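Local structure of L-lysine 6-monooxygenase (Pseudomonas syringae pv. tomato, 5CQF) at residues Val73-Val78 with Ser409-Leu414. The protein probably uses FAD and NADPH to hydroxylate the side-chain amine of L-lysine or a related amino acid, a step of siderophore biosynthesis. Residues are numbered along the deposited sequence; the frame is centred on the assembly and turned at random.
Sequences VFRDLV and SQSFSL
The side chain of R75 runs alongside S413, its CB 3.6 Å from S413 CB, and the guanidinium then lies obliquely to the serine hydroxyl. R75 NE gives S413 OG a weak, bent hydrogen bond (3.2 Å, 127° at the hydrogen). The chain is extended from CA to CD, then bends at chi3 (51°), which brings NE to S413 OG. Water 1 joins R75 NH2 (2.9 Å) to S413 OG, while the stronger protein partner of the guanidinium is N251, which accepts from NH1. S411 is the N-cap of helix 412-428, and water 2 links the first turn of this helix to the loop, accepting from S413 N and donating to R75 O (2.7 Å); R75 itself centres an inverse gamma turn, closed by a weak D76 N to F74 O bond. The helix comes after strand 393-396 and short helix 401-404; that strand edges the parallel sheet whose strand 16-19 leads into a GxGxxG pattern, consistent with a Rossmann-type FAD-binding fold. L77 CD2 sits over one face of the F412 ring, off toward the rim, 4.1 Å from F412 CG; W114 meets that ring nearly perpendicularly. D76 CB is directed away from the helix start, and its carboxylate forms an Asx turn: V78 N reaches D76 OD1 from above the carboxylate plane (2.8 Å); OD1 also accepts from T79 N.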
ATOM      1  N   VAL A  73      -0.452  -9.701 -13.149  1.00 36.70           N
ATOM      2  CA  VAL A  73      -0.133 -11.083 -13.467  1.00 37.14           C
ATOM      3  C   VAL A  73      -0.778 -11.581 -14.798  1.00 34.76           C
ATOM      4  O   VAL A  73      -0.265 -12.460 -15.406  1.00 35.00           O
ATOM      5  CB  VAL A  73      -0.427 -11.927 -12.195  1.00 41.72           C
ATOM      6  CG1 VAL A  73      -1.906 -12.257 -12.057  1.00 45.05           C
ATOM      7  CG2 VAL A  73       0.436 -13.154 -12.121  1.00 42.55           C
ATOM      8  N   PHE A  74      -1.827 -10.946 -15.303  1.00 34.27           N
ATOM      9  CA  PHE A  74      -2.404 -11.273 -16.603  1.00 34.73           C
ATOM     10  C   PHE A  74      -1.546 -10.882 -17.778  1.00 34.01           C
ATOM     11  O   PHE A  74      -1.757 -11.370 -18.894  1.00 34.14           O
ATOM     12  CB  PHE A  74      -3.736 -10.555 -16.833  1.00 36.01           C
ATOM     13  CG  PHE A  74      -4.878 -11.065 -15.999  1.00 36.94           C
ATOM     14  CD1 PHE A  74      -4.929 -12.373 -15.555  1.00 39.31           C
ATOM     15  CD2 PHE A  74      -5.920 -10.221 -15.687  1.00 38.05           C
ATOM     16  CE1 PHE A  74      -5.995 -12.819 -14.788  1.00 40.98           C
ATOM     17  CE2 PHE A  74      -7.003 -10.661 -14.952  1.00 40.57           C
ATOM     18  CZ  PHE A  74      -7.037 -11.961 -14.485  1.00 41.71           C
ATOM     19  N   ARG A  75      -0.595  -9.997 -17.540  1.00 34.18           N
ATOM     20  CA  ARG A  75       0.241  -9.470 -18.593  1.00 33.73           C
ATOM     21  C   ARG A  75       1.485 -10.350 -18.690  1.00 35.12           C
ATOM     22  O   ARG A  75       2.618  -9.904 -18.425  1.00 35.72           O
ATOM     23  CB  ARG A  75       0.534  -8.004 -18.317  1.00 33.40           C
ATOM     24  CG  ARG A  75      -0.790  -7.241 -18.267  1.00 35.25           C
ATOM     25  CD  ARG A  75      -0.691  -5.717 -18.116  1.00 35.21           C
ATOM     26  NE  ARG A  75       0.218  -5.168 -19.091  1.00 37.21           N
ATOM     27  CZ  ARG A  75       1.145  -4.241 -18.837  1.00 37.29           C
ATOM     28  NH1 ARG A  75       1.290  -3.738 -17.607  1.00 35.23           N
ATOM     29  NH2 ARG A  75       1.932  -3.841 -19.835  1.00 36.62           N
ATOM     30  N   ASP A  76       1.215 -11.600 -19.084  1.00 34.52           N
ATOM     31  CA  ASP A  76       2.170 -12.684 -19.226  1.00 34.44           C
ATOM     32  C   ASP A  76       2.433 -12.907 -20.712  1.00 34.83           C
ATOM     33  O   ASP A  76       2.103 -12.032 -21.518  1.00 32.69           O
ATOM     34  CB  ASP A  76       1.648 -13.960 -18.516  1.00 34.44           C
ATOM     35  CG  ASP A  76       0.361 -14.553 -19.130  1.00 33.82           C
ATOM     36  OD1 ASP A  76       0.066 -14.366 -20.309  1.00 32.53           O
ATOM     37  OD2 ASP A  76      -0.388 -15.229 -18.396  1.00 33.60           O
ATOM     38  N   LEU A  77       3.002 -14.067 -21.088  1.00 35.66           N
ATOM     39  CA  LEU A  77       3.408 -14.311 -22.483  1.00 36.33           C
ATOM     40  C   LEU A  77       2.294 -14.698 -23.404  1.00 35.15           C
ATOM     41  O   LEU A  77       2.544 -14.795 -24.612  1.00 35.62           O
ATOM     42  CB  LEU A  77       4.478 -15.406 -22.586  1.00 38.89           C
ATOM     43  CG  LEU A  77       5.869 -14.982 -22.167  1.00 41.98           C
ATOM     44  CD1 LEU A  77       6.751 -16.207 -22.055  1.00 44.18           C
ATOM     45  CD2 LEU A  77       6.494 -13.950 -23.114  1.00 42.46           C
ATOM     46  N   VAL A  78       1.091 -14.965 -22.880  1.00 33.85           N
ATOM     47  CA  VAL A  78      -0.016 -15.458 -23.756  1.00 33.61           C
ATOM     48  C   VAL A  78      -1.380 -14.887 -23.531  1.00 32.07           C
ATOM     49  O   VAL A  78      -2.136 -14.741 -24.476  1.00 32.45           O
ATOM     50  CB  VAL A  78      -0.166 -16.995 -23.696  1.00 34.58           C
ATOM     51  CG1 VAL A  78       1.117 -17.633 -24.155  1.00 34.73           C
ATOM     52  CG2 VAL A  78      -0.517 -17.484 -22.290  1.00 33.99           C
ATOM     53  N   SER A 409      11.215  -2.908 -25.135  1.00 50.51           N
ATOM     54  CA  SER A 409      10.899  -3.286 -23.748  1.00 50.56           C
ATOM     55  C   SER A 409      10.942  -4.787 -23.711  1.00 49.23           C
ATOM     56  O   SER A 409      10.654  -5.436 -24.710  1.00 46.61           O
ATOM     57  CB  SER A 409       9.484  -2.818 -23.392  1.00 51.06           C
ATOM     58  OG  SER A 409       9.304  -2.647 -22.006  1.00 56.63           O
ATOM     59  N   GLN A 410      11.267  -5.367 -22.571  1.00 51.10           N
ATOM     60  CA  GLN A 410      11.000  -6.793 -22.405  1.00 51.76           C
ATOM     61  C   GLN A 410       9.617  -7.035 -21.775  1.00 47.93           C
ATOM     62  O   GLN A 410       9.480  -7.940 -20.970  1.00 51.11           O
ATOM     63  CB  GLN A 410      12.120  -7.486 -21.603  1.00 56.12           C
ATOM     64  CG  GLN A 410      13.474  -7.529 -22.304  1.00 59.06           C
ATOM     65  CD  GLN A 410      13.426  -8.270 -23.640  1.00 62.90           C
ATOM     66  OE1 GLN A 410      13.290  -9.498 -23.690  1.00 65.27           O
ATOM     67  NE2 GLN A 410      13.521  -7.514 -24.735  1.00 61.50           N
ATOM     68  N   SER A 411       8.601  -6.246 -22.158  1.00 44.00           N
ATOM     69  CA  SER A 411       7.221  -6.409 -21.661  1.00 41.55           C
ATOM     70  C   SER A 411       6.606  -7.699 -22.203  1.00 39.33           C
ATOM     71  O   SER A 411       6.474  -7.903 -23.408  1.00 34.12           O
ATOM     72  CB  SER A 411       6.344  -5.225 -22.074  1.00 41.55           C
ATOM     73  OG  SER A 411       5.009  -5.374 -21.611  1.00 41.17           O
ATOM     74  N   PHE A 412       6.231  -8.577 -21.293  1.00 40.00           N
ATOM     75  CA  PHE A 412       5.711  -9.865 -21.700  1.00 41.00           C
ATOM     76  C   PHE A 412       4.392  -9.694 -22.429  1.00 40.14           C
ATOM     77  O   PHE A 412       4.161 -10.337 -23.446  1.00 39.41           O
ATOM     78  CB  PHE A 412       5.531 -10.755 -20.503  1.00 42.90           C
ATOM     79  CG  PHE A 412       6.792 -11.361 -20.002  1.00 47.10           C
ATOM     80  CD1 PHE A 412       8.035 -10.925 -20.434  1.00 46.80           C
ATOM     81  CD2 PHE A 412       6.730 -12.388 -19.064  1.00 53.24           C
ATOM     82  CE1 PHE A 412       9.187 -11.516 -19.973  1.00 49.59           C
ATOM     83  CE2 PHE A 412       7.888 -12.988 -18.591  1.00 55.19           C
ATOM     84  CZ  PHE A 412       9.121 -12.544 -19.048  1.00 53.40           C
ATOM     85  N   SER A 413       3.538  -8.815 -21.936  1.00 38.26           N
ATOM     86  CA  SER A 413       2.265  -8.625 -22.588  1.00 39.63           C
ATOM     87  C   SER A 413       2.404  -8.115 -24.021  1.00 39.95           C
ATOM     88  O   SER A 413       1.662  -8.558 -24.914  1.00 41.87           O
ATOM     89  CB  SER A 413       1.364  -7.710 -21.771  1.00 41.25           C
ATOM     90  OG  SER A 413       2.002  -6.492 -21.412  1.00 43.71           O
ATOM     91  N   LEU A 414       3.355  -7.215 -24.266  1.00 38.92           N
ATOM     92  CA  LEU A 414       3.545  -6.680 -25.611  1.00 37.02           C
ATOM     93  C   LEU A 414       3.956  -7.794 -26.560  1.00 37.27           C
ATOM     94  O   LEU A 414       3.467  -7.848 -27.682  1.00 35.11           O
ATOM     95  CB  LEU A 414       4.595  -5.559 -25.619  1.00 36.99           C
ATOM     96  CG  LEU A 414       4.144  -4.293 -24.873  1.00 38.17           C
ATOM     97  CD1 LEU A 414       5.219  -3.194 -24.946  1.00 38.79           C
ATOM     98  CD2 LEU A 414       2.797  -3.752 -25.355  1.00 37.18           C
TER
HETATM   99  O   HOH W   1       0.687  -4.317 -22.427  1.00 31.72           O
HETATM  100  O   HOH W   2       3.652  -7.538 -19.272  1.00 36.63           O